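PDB 5UR2: bifunctional protein PutA from Bdellovibrio bacteriovorus, which probably oxidises proline to glutamate in two steps, through flavin-dependent proline dehydrogenase and NAD+-dependent L-glutamate gamma-semialdehyde dehydrogenase activities in one chain. Local coordinates for residues Y704-K709 against L724-R729; N728-V733 against H739-I744; D762-G767 against G906-S911; E791-F796 against V881-A886. One frame throughout, in Å; residues are numbered along the deposited sequence.

Contact 1 (Y704-K709 against L724-R729); sequences YIVNHK and LHIMNR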
loop_
_atom_site.group_PDB
_atom_site.type_symbol
_atom_site.label_atom_id
_atom_site.label_comp_id
_atom_site.label_asym_id
_atom_site.label_seq_id
_atom_site.Cartn_x
_atom_site.Cartn_y
_atom_site.Cartn_z
ATOM N N TYR B 704 -12.092 -27.136 -17.919
ATOM C CA TYR B 704 -13.248 -26.437 -18.477
ATOM C C TYR B 704 -13.405 -25.049 -17.860
ATOM O O TYR B 704 -13.676 -24.076 -18.573
ATOM C CB TYR B 704 -14.511 -27.276 -18.273
ATOM C CG TYR B 704 -15.733 -26.751 -19.003
ATOM C CD1 TYR B 704 -16.567 -25.823 -18.398
ATOM C CD2 TYR B 704 -16.057 -27.194 -20.298
ATOM C CE1 TYR B 704 -17.682 -25.329 -19.052
ATOM C CE2 TYR B 704 -17.185 -26.705 -20.968
ATOM C CZ TYR B 704 -17.993 -25.770 -20.323
ATOM O OH TYR B 704 -19.114 -25.254 -20.923
ATOM N N ILE B 705 -13.254 -24.928 -16.536
ATOM C CA ILE B 705 -13.444 -23.606 -15.947
ATOM C C ILE B 705 -12.216 -22.729 -16.188
ATOM O O ILE B 705 -12.339 -21.506 -16.272
ATOM C CB ILE B 705 -13.801 -23.685 -14.448
ATOM C CG1 ILE B 705 -12.666 -24.290 -13.620
ATOM C CG2 ILE B 705 -15.119 -24.438 -14.234
ATOM C CD1 ILE B 705 -12.996 -24.327 -12.122
ATOM N N VAL B 706 -11.031 -23.324 -16.344
ATOM C CA VAL B 706 -9.865 -22.544 -16.756
ATOM C C VAL B 706 -10.102 -21.934 -18.130
ATOM O O VAL B 706 -9.780 -20.763 -18.368
ATOM C CB VAL B 706 -8.589 -23.410 -16.734
ATOM C CG1 VAL B 706 -7.489 -22.792 -17.609
ATOM C CG2 VAL B 706 -8.076 -23.569 -15.307
ATOM N N ASN B 707 -10.687 -22.711 -19.048
ATOM C CA ASN B 707 -10.834 -22.289 -20.434
ATOM C C ASN B 707 -12.052 -21.417 -20.688
ATOM O O ASN B 707 -12.111 -20.787 -21.742
ATOM C CB ASN B 707 -10.922 -23.509 -21.370
ATOM C CG ASN B 707 -9.589 -24.233 -21.510
ATOM O OD1 ASN B 707 -8.528 -23.616 -21.426
ATOM N ND2 ASN B 707 -9.640 -25.525 -21.813
ATOM N N HIS B 708 -13.007 -21.348 -19.762
ATOM C CA HIS B 708 -14.287 -20.716 -20.056
ATOM C C HIS B 708 -14.148 -19.212 -20.309
ATOM O O HIS B 708 -13.302 -18.533 -19.726
ATOM C CB HIS B 708 -15.255 -20.946 -18.897
ATOM C CG HIS B 708 -16.687 -20.736 -19.266
ATOM N ND1 HIS B 708 -17.262 -19.486 -19.320
ATOM C CD2 HIS B 708 -17.660 -21.616 -19.608
ATOM C CE1 HIS B 708 -18.528 -19.603 -19.687
ATOM N NE2 HIS B 708 -18.795 -20.885 -19.866
ATOM N N LYS B 709 -15.035 -18.682 -21.158
ATOM C CA LYS B 709 -14.965 -17.273 -21.533
ATOM C C LYS B 709 -15.336 -16.336 -20.384
ATOM O O LYS B 709 -14.922 -15.176 -20.399
ATOM C CB LYS B 709 -15.877 -16.997 -22.739
ATOM C CG LYS B 709 -17.355 -17.175 -22.417
ATOM C CD LYS B 709 -18.262 -16.974 -23.626
ATOM C CE LYS B 709 -19.717 -17.157 -23.209
ATOM N NZ LYS B 709 -20.638 -17.267 -24.370
ATOM N N LEU B 724 2.203 -24.513 -15.658
ATOM C CA LEU B 724 2.585 -24.084 -16.993
ATOM C C LEU B 724 1.456 -24.325 -17.987
ATOM O O LEU B 724 1.194 -23.480 -18.851
ATOM C CB LEU B 724 3.863 -24.803 -17.438
ATOM C CG LEU B 724 5.056 -24.530 -16.514
ATOM C CD1 LEU B 724 6.329 -25.127 -17.069
ATOM C CD2 LEU B 724 5.228 -23.046 -16.213
ATOM N N HIS B 725 0.774 -25.474 -17.883
ATOM C CA HIS B 725 -0.341 -25.759 -18.785
ATOM C C HIS B 725 -1.445 -24.721 -18.619
ATOM O O HIS B 725 -1.958 -24.173 -19.605
ATOM C CB HIS B 725 -0.891 -27.171 -18.522
ATOM C CG HIS B 725 -2.129 -27.497 -19.307
ATOM N ND1 HIS B 725 -2.110 -27.776 -20.657
ATOM C CD2 HIS B 725 -3.434 -27.501 -18.942
ATOM C CE1 HIS B 725 -3.344 -27.987 -21.080
ATOM N NE2 HIS B 725 -4.168 -27.813 -20.061
ATOM N N ILE B 726 -1.790 -24.407 -17.366
ATOM C CA ILE B 726 -2.850 -23.439 -17.082
ATOM C C ILE B 726 -2.477 -22.063 -17.617
ATOM O O ILE B 726 -3.303 -21.366 -18.218
ATOM C CB ILE B 726 -3.128 -23.390 -15.570
ATOM C CG1 ILE B 726 -3.862 -24.658 -15.125
ATOM C CG2 ILE B 726 -3.924 -22.119 -15.224
ATOM C CD1 ILE B 726 -4.093 -24.754 -13.632
ATOM N N MET B 727 -1.228 -21.648 -17.417
ATOM C CA MET B 727 -0.845 -20.327 -17.896
ATOM C C MET B 727 -0.901 -20.275 -19.412
ATOM O O MET B 727 -1.287 -19.253 -19.990
ATOM C CB MET B 727 0.550 -19.957 -17.390
ATOM C CG MET B 727 0.576 -19.612 -15.918
ATOM S SD MET B 727 2.201 -19.025 -15.398
ATOM C CE MET B 727 3.169 -20.449 -15.807
ATOM N N ASN B 728 -0.573 -21.384 -20.062
ATOM C CA ASN B 728 -0.699 -21.461 -21.508
ATOM C C ASN B 728 -2.158 -21.346 -21.942
ATOM O O ASN B 728 -2.497 -20.554 -22.832
ATOM C CB ASN B 728 -0.089 -22.773 -21.977
ATOM C CG ASN B 728 0.486 -22.665 -23.332
ATOM O OD1 ASN B 728 -0.184 -22.989 -24.308
ATOM N ND2 ASN B 728 1.728 -22.168 -23.425
ATOM N N ARG B 729 -3.044 -22.114 -21.303
ATOM C CA ARG B 729 -4.458 -22.069 -21.673
ATOM C C ARG B 729 -5.071 -20.706 -21.384
ATOM O O ARG B 729 -5.933 -20.236 -22.135
ATOM C CB ARG B 729 -5.237 -23.165 -20.942
ATOM C CG ARG B 729 -4.845 -24.624 -21.278
ATOM C CD ARG B 729 -4.787 -24.904 -22.770
ATOM N NE ARG B 729 -5.964 -24.361 -23.427
ATOM C CZ ARG B 729 -6.048 -24.110 -24.728
ATOM N NH1 ARG B 729 -7.154 -23.577 -25.215
ATOM N NH2 ARG B 729 -5.029 -24.375 -25.537
#
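Amide and guanidinium stand almost perpendicular where N707 meets R729, their planes 88° apart. N707 OD1 comes to the edge of the guanidinium, within its plane, and takes the N-H of R729 NE at 3.3 Å; the bond is weak for its length, yet nearly straight at 176°. R729 reaches it through a folded chain: bends at chi2 and chi3 turn the guanidinium back, while its CG rests 3.4 Å above the plane of the H725 ring. Nearer the sheet the contact becomes apolar. V706 crosses the R729 side chain at about a right angle and places CG1 4.0 Å from R729 CB. With CG1 anti to the backbone N (chi1 160°), the same methyl also faces I726 CG2 at 4.3 Å. V706 and I726 both go on to touch I714 on strand 711-717, so helices 698-707 and 720-730 pack side by side on the Rossmann-type sheet of the aldehyde dehydrogenase part. E703 completes the polar end: it binds N707 ND2 and H725 NE2 and forms a long, weak ion pair with R729 NE. The chemistry is thus graded, from methyl packing against the sheet to a polar end, partly exposed, in which E703 probably offsets the arginine's charge.

Contact 2 (N728-V733 against H739-I744); sequences NRAAVV and HVKRCI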
loop_
_atom_site.group_PDB
_atom_site.type_symbol
_atom_site.label_atom_id
_atom_site.label_comp_id
_atom_site.label_asym_id
_atom_site.label_seq_id
_atom_site.Cartn_x
_atom_site.Cartn_y
_atom_site.Cartn_z
ATOM N N ASN B 728 -0.573 -21.384 -20.062
ATOM C CA ASN B 728 -0.699 -21.461 -21.508
ATOM C C ASN B 728 -2.158 -21.346 -21.942
ATOM O O ASN B 728 -2.497 -20.554 -22.832
ATOM C CB ASN B 728 -0.089 -22.773 -21.977
ATOM C CG ASN B 728 0.486 -22.665 -23.332
ATOM O OD1 ASN B 728 -0.184 -22.989 -24.308
ATOM N ND2 ASN B 728 1.728 -22.168 -23.425
ATOM N N ARG B 729 -3.044 -22.114 -21.303
ATOM C CA ARG B 729 -4.458 -22.069 -21.673
ATOM C C ARG B 729 -5.071 -20.706 -21.384
ATOM O O ARG B 729 -5.933 -20.236 -22.135
ATOM C CB ARG B 729 -5.237 -23.165 -20.942
ATOM C CG ARG B 729 -4.845 -24.624 -21.278
ATOM C CD ARG B 729 -4.787 -24.904 -22.770
ATOM N NE ARG B 729 -5.964 -24.361 -23.427
ATOM C CZ ARG B 729 -6.048 -24.110 -24.728
ATOM N NH1 ARG B 729 -7.154 -23.577 -25.215
ATOM N NH2 ARG B 729 -5.029 -24.375 -25.537
ATOM N N ALA B 730 -4.676 -20.078 -20.276
ATOM C CA ALA B 730 -5.299 -18.822 -19.859
ATOM C C ALA B 730 -4.983 -17.665 -20.803
ATOM O O ALA B 730 -5.745 -16.687 -20.862
ATOM C CB ALA B 730 -4.846 -18.460 -18.444
ATOM N N ALA B 731 -3.859 -17.740 -21.521
ATOM C CA ALA B 731 -3.471 -16.687 -22.454
ATOM C C ALA B 731 -4.325 -16.661 -23.716
ATOM O O ALA B 731 -4.240 -15.695 -24.477
ATOM C CB ALA B 731 -1.995 -16.839 -22.827
ATOM N N VAL B 732 -5.124 -17.691 -23.962
ATOM C CA VAL B 732 -6.000 -17.742 -25.131
ATOM C C VAL B 732 -7.234 -16.881 -24.883
ATOM O O VAL B 732 -7.874 -16.984 -23.832
ATOM C CB VAL B 732 -6.407 -19.192 -25.434
ATOM C CG1 VAL B 732 -7.330 -19.260 -26.655
ATOM C CG2 VAL B 732 -5.178 -20.077 -25.605
ATOM N N VAL B 733 -7.575 -16.031 -25.849
ATOM C CA VAL B 733 -8.816 -15.261 -25.807
ATOM C C VAL B 733 -9.883 -16.089 -26.513
ATOM O O VAL B 733 -9.862 -16.232 -27.737
ATOM C CB VAL B 733 -8.662 -13.886 -26.466
ATOM C CG1 VAL B 733 -9.961 -13.109 -26.368
ATOM C CG2 VAL B 733 -7.560 -13.111 -25.810
ATOM N N HIS B 739 -11.977 -9.986 -21.996
ATOM C CA HIS B 739 -11.050 -9.618 -20.939
ATOM C C HIS B 739 -9.801 -10.467 -21.079
ATOM O O HIS B 739 -9.777 -11.469 -21.803
ATOM C CB HIS B 739 -11.668 -9.812 -19.558
ATOM C CG HIS B 739 -12.066 -11.231 -19.287
ATOM N ND1 HIS B 739 -13.344 -11.697 -19.510
ATOM C CD2 HIS B 739 -11.349 -12.292 -18.844
ATOM C CE1 HIS B 739 -13.405 -12.978 -19.191
ATOM N NE2 HIS B 739 -12.207 -13.363 -18.786
ATOM N N VAL B 740 -8.772 -10.050 -20.351
ATOM C CA VAL B 740 -7.517 -10.767 -20.249
ATOM C C VAL B 740 -7.550 -11.551 -18.939
ATOM O O VAL B 740 -7.899 -11.010 -17.879
ATOM C CB VAL B 740 -6.318 -9.801 -20.303
ATOM C CG1 VAL B 740 -4.997 -10.568 -20.281
ATOM C CG2 VAL B 740 -6.386 -8.923 -21.548
ATOM N N LYS B 741 -7.219 -12.829 -19.013
ATOM C CA LYS B 741 -7.221 -13.662 -17.822
ATOM C C LYS B 741 -5.994 -13.397 -16.956
ATOM O O LYS B 741 -4.895 -13.129 -17.457
ATOM C CB LYS B 741 -7.305 -15.140 -18.214
ATOM C CG LYS B 741 -8.728 -15.568 -18.628
ATOM C CD LYS B 741 -8.816 -16.998 -19.125
ATOM C CE LYS B 741 -10.258 -17.296 -19.573
ATOM N NZ LYS B 741 -10.481 -18.651 -20.197
ATOM N N ARG B 742 -6.194 -13.421 -15.643
ATOM C CA ARG B 742 -5.097 -13.318 -14.701
ATOM C C ARG B 742 -4.918 -14.649 -13.993
ATOM O O ARG B 742 -5.894 -15.223 -13.493
ATOM C CB ARG B 742 -5.334 -12.221 -13.675
ATOM C CG ARG B 742 -4.292 -12.293 -12.550
ATOM C CD ARG B 742 -4.329 -11.084 -11.671
ATOM N NE ARG B 742 -3.892 -9.903 -12.400
ATOM C CZ ARG B 742 -4.347 -8.679 -12.157
ATOM N NH1 ARG B 742 -5.263 -8.476 -11.194
ATOM N NH2 ARG B 742 -3.892 -7.664 -12.886
ATOM N N CYS B 743 -3.672 -15.125 -13.937
ATOM C CA CYS B 743 -3.318 -16.350 -13.223
ATOM C C CYS B 743 -2.596 -16.005 -11.928
ATOM O O CYS B 743 -1.653 -15.212 -11.935
ATOM C CB CYS B 743 -2.424 -17.245 -14.070
ATOM S SG CYS B 743 -3.239 -17.899 -15.526
ATOM N N ILE B 744 -3.048 -16.589 -10.824
ATOM C CA ILE B 744 -2.383 -16.488 -9.534
ATOM C C ILE B 744 -1.887 -17.892 -9.201
ATOM O O ILE B 744 -2.682 -18.746 -8.795
ATOM C CB ILE B 744 -3.326 -15.933 -8.458
ATOM C CG1 ILE B 744 -3.956 -14.625 -8.944
ATOM C CG2 ILE B 744 -2.572 -15.702 -7.140
ATOM C CD1 ILE B 744 -5.125 -14.117 -8.085
HETATM O O HOH W 1 -6.696 -14.199 -21.440
#
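A730 packs against K741 and C743 inside a beta-alpha-beta crossover: strands 711-717 and 742-746 are parallel neighbours in the Rossmann-type sheet, joined by helix 720-730 packed against it. The methylenes of K741 lie along the A730 carbonyl oxygen and alpha carbon. Its CB lies 3.4 Å from A730 O and 4.1 Å from A730 CB. CG continues past the same carbonyl oxygen, and CD returns to within 3.5 Å of A730 O while also reaching A730 CA at 4.0 Å. Extended beyond CG, the chain runs alongside the end of the helix and delivers NZ to two further backbone oxygens, V706 O in the last turn of helix 698-707 and H708 O just beyond it, which satisfy the buried ammonium. On the strand itself, C743 directs its sulfur at the helix: with SG beside the backbone N (chi1 -66°), it touches A730 CB at 3.4 Å, and that methyl also packs on I714. Nearby, A731 and V740 both lie against M727 of the second subunit, which places this join at the interface with that subunit. One water links the two backbones, donating to A730 O at 2.7 Å and accepting from K741 N at 2.8 Å.

Contact 3 (D762-G767 against G906-S911); sequences DEAVDG and GVFSRS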
loop_
_atom_site.group_PDB
_atom_site.type_symbol
_atom_site.label_atom_id
_atom_site.label_comp_id
_atom_site.label_asym_id
_atom_site.label_seq_id
_atom_site.Cartn_x
_atom_site.Cartn_y
_atom_site.Cartn_z
ATOM N N ASP B 762 21.790 -27.984 17.955
ATOM C CA ASP B 762 20.469 -28.262 18.525
ATOM C C ASP B 762 19.368 -27.660 17.658
ATOM O O ASP B 762 18.413 -28.346 17.268
ATOM C CB ASP B 762 20.358 -27.707 19.956
ATOM C CG ASP B 762 21.088 -28.548 20.991
ATOM O OD1 ASP B 762 21.312 -29.756 20.756
ATOM O OD2 ASP B 762 21.426 -27.989 22.056
ATOM N N GLU B 763 19.486 -26.365 17.348
ATOM C CA GLU B 763 18.472 -25.710 16.531
ATOM C C GLU B 763 18.481 -26.271 15.113
ATOM O O GLU B 763 17.419 -26.533 14.531
ATOM C CB GLU B 763 18.717 -24.201 16.497
ATOM C CG GLU B 763 18.928 -23.527 17.834
ATOM C CD GLU B 763 17.657 -22.998 18.442
ATOM O OE1 GLU B 763 16.706 -22.707 17.688
ATOM O OE2 GLU B 763 17.609 -22.865 19.678
ATOM N N ALA B 764 19.673 -26.476 14.549
ATOM C CA ALA B 764 19.771 -26.861 13.144
ATOM C C ALA B 764 19.133 -28.221 12.898
ATOM O O ALA B 764 18.330 -28.377 11.968
ATOM C CB ALA B 764 21.233 -26.855 12.695
ATOM N N VAL B 765 19.459 -29.218 13.732
ATOM C CA VAL B 765 18.915 -30.560 13.521
ATOM C C VAL B 765 17.401 -30.556 13.697
ATOM O O VAL B 765 16.657 -31.103 12.871
ATOM C CB VAL B 765 19.582 -31.585 14.458
ATOM C CG1 VAL B 765 18.818 -32.913 14.405
ATOM C CG2 VAL B 765 21.013 -31.812 14.040
ATOM N N ASP B 766 16.922 -29.946 14.780
ATOM C CA ASP B 766 15.483 -29.880 14.981
ATOM C C ASP B 766 14.793 -29.178 13.813
ATOM O O ASP B 766 13.805 -29.685 13.273
ATOM C CB ASP B 766 15.167 -29.184 16.299
ATOM C CG ASP B 766 13.720 -29.358 16.695
ATOM O OD1 ASP B 766 13.331 -30.497 17.033
ATOM O OD2 ASP B 766 12.972 -28.359 16.657
ATOM N N GLY B 767 15.320 -28.029 13.382
ATOM C CA GLY B 767 14.689 -27.313 12.281
ATOM C C GLY B 767 14.680 -28.103 10.979
ATOM O O GLY B 767 13.673 -28.131 10.266
ATOM N N GLY B 906 16.847 -21.357 3.736
ATOM C CA GLY B 906 17.261 -20.984 5.078
ATOM C C GLY B 906 18.716 -21.279 5.375
ATOM O O GLY B 906 19.372 -22.075 4.693
ATOM N N VAL B 907 19.205 -20.641 6.436
ATOM C CA VAL B 907 20.561 -20.843 6.929
ATOM C C VAL B 907 20.546 -20.909 8.450
ATOM O O VAL B 907 19.842 -20.139 9.117
ATOM C CB VAL B 907 21.514 -19.727 6.444
ATOM C CG1 VAL B 907 21.034 -18.358 6.925
ATOM C CG2 VAL B 907 22.934 -20.008 6.891
ATOM N N PHE B 908 21.348 -21.811 8.996
ATOM C CA PHE B 908 21.691 -21.806 10.410
ATOM C C PHE B 908 23.130 -21.330 10.523
ATOM O O PHE B 908 24.046 -21.967 9.996
ATOM C CB PHE B 908 21.515 -23.187 11.044
ATOM C CG PHE B 908 20.078 -23.551 11.279
ATOM C CD1 PHE B 908 19.323 -24.135 10.272
ATOM C CD2 PHE B 908 19.466 -23.281 12.495
ATOM C CE1 PHE B 908 17.974 -24.455 10.484
ATOM C CE2 PHE B 908 18.125 -23.594 12.711
ATOM C CZ PHE B 908 17.376 -24.186 11.704
ATOM N N SER B 909 23.321 -20.193 11.177
ATOM C CA SER B 909 24.642 -19.609 11.258
ATOM C C SER B 909 24.671 -18.655 12.433
ATOM O O SER B 909 23.650 -18.062 12.798
ATOM C CB SER B 909 25.022 -18.870 9.971
ATOM O OG SER B 909 26.289 -18.240 10.113
ATOM N N ARG B 910 25.848 -18.506 13.016
ATOM C CA ARG B 910 26.039 -17.520 14.065
ATOM C C ARG B 910 27.150 -16.552 13.692
ATOM O O ARG B 910 27.832 -16.000 14.552
ATOM C CB ARG B 910 26.278 -18.210 15.406
ATOM C CG ARG B 910 24.981 -18.875 15.875
ATOM C CD ARG B 910 25.112 -19.595 17.183
ATOM N NE ARG B 910 25.919 -20.797 17.059
ATOM C CZ ARG B 910 26.239 -21.576 18.087
ATOM N NH1 ARG B 910 25.808 -21.262 19.305
ATOM N NH2 ARG B 910 26.991 -22.656 17.904
ATOM N N SER B 911 27.299 -16.330 12.388
ATOM C CA SER B 911 28.166 -15.321 11.822
ATOM C C SER B 911 27.316 -14.201 11.250
ATOM O O SER B 911 26.567 -14.428 10.284
ATOM C CB SER B 911 29.051 -15.913 10.728
ATOM O OG SER B 911 29.547 -14.883 9.890
#
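A backbone carbon rather than a side chain sits over the F908 ring: A764 CA is 3.6 Å from the ring centroid and only 9° off the normal, a CH-pi contact centred on the face. Such an approach requires the phenylalanine to lie close against the helix backbone, and the neighbouring atoms confirm it. E763 O comes within 3.5 Å of F908 CE2 from an oblique direction, while the same oxygen also accepts the helical bond from G767 N. One turn on, G767 presents a bare CA 4.2 Å from F908 CZ; the ring can lie this close because a CB there would point toward F908 CZ and collide with it. A764 CB adds a contact with F908 CG at 3.8 Å. Of the E763 side chain, CB does the touching, 3.9 Å from F908 CE2, because a bend at chi2 carries the carboxylate away. The F908 ring also packs on V753 and I755. Beyond it, S909 OG accepts from S911 N in an ST turn, and S911 in turn caps helix 912-921. The axes of helix 762-767 and strand 906-908 approach to 9.3 Å, their directions 147° apart, nearer antiparallel than parallel. Helix 761-773 connects the adjacent parallel strands 751-755 and 783-789, and strand 901-908 flanks 751-755 as well; a helix laid over parallel strands is the layered alpha/beta architecture of the aldehyde dehydrogenase family.

Contact 4 (E791-F796 against V881-A886); sequences EVYDRF and VAVIRA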
loop_
_atom_site.group_PDB
_atom_site.type_symbol
_atom_site.label_atom_id
_atom_site.label_comp_id
_atom_site.label_asym_id
_atom_site.label_seq_id
_atom_site.Cartn_x
_atom_site.Cartn_y
_atom_site.Cartn_z
ATOM N N GLU B 791 33.561 -28.530 7.457
ATOM C CA GLU B 791 34.094 -28.697 8.808
ATOM C C GLU B 791 33.048 -29.251 9.768
ATOM O O GLU B 791 33.388 -29.978 10.708
ATOM C CB GLU B 791 34.649 -27.373 9.333
ATOM N N VAL B 792 31.776 -28.915 9.568
ATOM C CA VAL B 792 30.730 -29.364 10.473
ATOM C C VAL B 792 29.967 -30.569 9.922
ATOM O O VAL B 792 29.051 -31.070 10.581
ATOM C CB VAL B 792 29.788 -28.188 10.823
ATOM C CG1 VAL B 792 28.740 -27.946 9.717
ATOM C CG2 VAL B 792 29.156 -28.381 12.208
ATOM N N TYR B 793 30.347 -31.067 8.743
ATOM C CA TYR B 793 29.565 -32.092 8.052
ATOM C C TYR B 793 29.364 -33.335 8.912
ATOM O O TYR B 793 28.245 -33.856 9.026
ATOM C CB TYR B 793 30.248 -32.459 6.738
ATOM C CG TYR B 793 29.428 -33.359 5.842
ATOM C CD1 TYR B 793 29.446 -34.747 5.998
ATOM C CD2 TYR B 793 28.650 -32.824 4.820
ATOM C CE1 TYR B 793 28.697 -35.573 5.166
ATOM C CE2 TYR B 793 27.895 -33.640 3.986
ATOM C CZ TYR B 793 27.924 -35.007 4.159
ATOM O OH TYR B 793 27.174 -35.802 3.325
ATOM N N ASP B 794 30.445 -33.858 9.482
ATOM C CA ASP B 794 30.356 -35.123 10.207
ATOM C C ASP B 794 29.498 -34.994 11.465
ATOM O O ASP B 794 28.701 -35.887 11.771
ATOM C CB ASP B 794 31.761 -35.630 10.550
ATOM C CG ASP B 794 32.520 -36.114 9.321
ATOM O OD1 ASP B 794 31.870 -36.474 8.318
ATOM O OD2 ASP B 794 33.767 -36.128 9.353
ATOM N N ARG B 795 29.680 -33.916 12.227
ATOM C CA ARG B 795 28.908 -33.720 13.456
ATOM C C ARG B 795 27.415 -33.555 13.167
ATOM O O ARG B 795 26.566 -34.172 13.822
ATOM C CB ARG B 795 29.447 -32.502 14.208
ATOM C CG ARG B 795 30.665 -32.771 15.071
ATOM C CD ARG B 795 31.269 -31.459 15.563
ATOM N NE ARG B 795 32.017 -30.800 14.491
ATOM C CZ ARG B 795 32.180 -29.485 14.382
ATOM N NH1 ARG B 795 31.628 -28.671 15.275
ATOM N NH2 ARG B 795 32.881 -28.985 13.371
ATOM N N PHE B 796 27.079 -32.707 12.199
ATOM C CA PHE B 796 25.677 -32.437 11.914
ATOM C C PHE B 796 24.976 -33.674 11.377
ATOM O O PHE B 796 23.880 -34.022 11.828
ATOM C CB PHE B 796 25.561 -31.285 10.921
ATOM C CG PHE B 796 24.181 -31.100 10.391
ATOM C CD1 PHE B 796 23.237 -30.408 11.121
ATOM C CD2 PHE B 796 23.823 -31.619 9.160
ATOM C CE1 PHE B 796 21.956 -30.231 10.637
ATOM C CE2 PHE B 796 22.549 -31.444 8.678
ATOM C CZ PHE B 796 21.616 -30.747 9.421
ATOM N N VAL B 881 15.428 -36.654 1.530
ATOM C CA VAL B 881 16.359 -35.548 1.718
ATOM C C VAL B 881 17.682 -35.871 1.035
ATOM O O VAL B 881 18.219 -36.977 1.189
ATOM C CB VAL B 881 16.608 -35.262 3.211
ATOM C CG1 VAL B 881 17.674 -34.169 3.377
ATOM C CG2 VAL B 881 15.302 -34.894 3.896
ATOM N N ALA B 882 18.237 -34.881 0.333
ATOM C CA ALA B 882 19.581 -34.969 -0.228
ATOM C C ALA B 882 20.507 -34.074 0.589
ATOM O O ALA B 882 20.330 -32.849 0.606
ATOM C CB ALA B 882 19.588 -34.550 -1.704
ATOM N N VAL B 883 21.488 -34.680 1.259
ATOM C CA VAL B 883 22.516 -33.936 1.989
ATOM C C VAL B 883 23.668 -33.649 1.030
ATOM O O VAL B 883 24.224 -34.570 0.423
ATOM C CB VAL B 883 23.007 -34.715 3.221
ATOM C CG1 VAL B 883 24.109 -33.942 3.929
ATOM C CG2 VAL B 883 21.873 -34.975 4.179
ATOM N N ILE B 884 24.021 -32.373 0.875
ATOM C CA ILE B 884 24.993 -31.937 -0.130
ATOM C C ILE B 884 26.164 -31.272 0.571
ATOM O O ILE B 884 25.969 -30.404 1.428
ATOM C CB ILE B 884 24.369 -30.963 -1.148
ATOM C CG1 ILE B 884 23.110 -31.561 -1.775
ATOM C CG2 ILE B 884 25.379 -30.597 -2.227
ATOM C CD1 ILE B 884 22.312 -30.554 -2.593
ATOM N N ARG B 885 27.377 -31.634 0.173
ATOM C CA ARG B 885 28.559 -31.074 0.807
ATOM C C ARG B 885 28.931 -29.753 0.143
ATOM O O ARG B 885 28.783 -29.596 -1.071
ATOM C CB ARG B 885 29.718 -32.062 0.729
ATOM C CG ARG B 885 30.776 -31.832 1.786
ATOM C CD ARG B 885 31.937 -32.773 1.569
ATOM N NE ARG B 885 31.623 -34.124 2.018
ATOM C CZ ARG B 885 31.960 -34.606 3.208
ATOM N NH1 ARG B 885 32.622 -33.843 4.068
ATOM N NH2 ARG B 885 31.638 -35.849 3.537
ATOM N N ALA B 886 29.396 -28.795 0.950
ATOM C CA ALA B 886 29.884 -27.520 0.434
ATOM C C ALA B 886 31.210 -27.184 1.098
ATOM O O ALA B 886 31.372 -27.375 2.306
ATOM C CB ALA B 886 28.880 -26.386 0.658
#
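NE and NH1 of R885 are each held by a carboxylate, D864 OD1 and D790 OD1 respectively, while the flat of the guanidinium lies on the Y793 ring. The two planes are 22° apart and the centres 3.8 Å, and CZ stands 11° off the ring normal, a stacked cation-pi pair. The overlap is uneven: NH2 sits above the rim, 3.4 Å from Y793 CE1, while NH1 lies 3.7 Å from Y793 CG. A bend at chi3 (-77°) turns the guanidinium onto the ring, and R885 CG lies by the other side of the ring, 3.8 Å from Y793 CD2. Seen as whole side chains, the two cross at about a right angle. V883 supports the far end of the tyrosine: its CG1 approaches obliquely, 3.6 Å from Y793 OH and 3.8 Å from Y793 CE2. The hydroxyl is not left to a methyl alone, since the backbone N of D864 hydrogen-bonds to it. D794 OD1 lies in the ring plane at the edge of Y793, yet 4.8 Å from R885 NH2, too far to pair with it. In fold terms, helix 790-806 is pressed onto strand 880-886, next to the parallel strand 783-789 that leads into the helix; Y793 also packs on V788 there. D864 is a partner common to both residues: its side chain pairs with the R885 cation, and its backbone N bonds to the Y793 hydroxyl. The two carboxylates thus probably offset the arginine's charge, while the aromatic face fixes the plane of the group.

How the contacts relate
All four contacts fall in the aldehyde dehydrogenase part of the chain. Contact 1 closes first, over a short loop containing strand 711-717, and contact 2 opens on the same helix, 720-730, sharing N728 and R729 before closing on strand 742-746. The pair therefore runs on continuously, and its centres are 7 Å apart. Contact 3 follows in series and spans a much longer excursion, from helix 761-773 to strand 901-908; contact 4 opens and closes within it. F796 of 791-796 packs on A764 and V765, joining their helices. Contacts 1 and 2 belong to the sheet with strands 711-717 and 742-746, contacts 3 and 4 to a second mixed sheet; the centres of contacts 1 and 3 are about 42 Å apart.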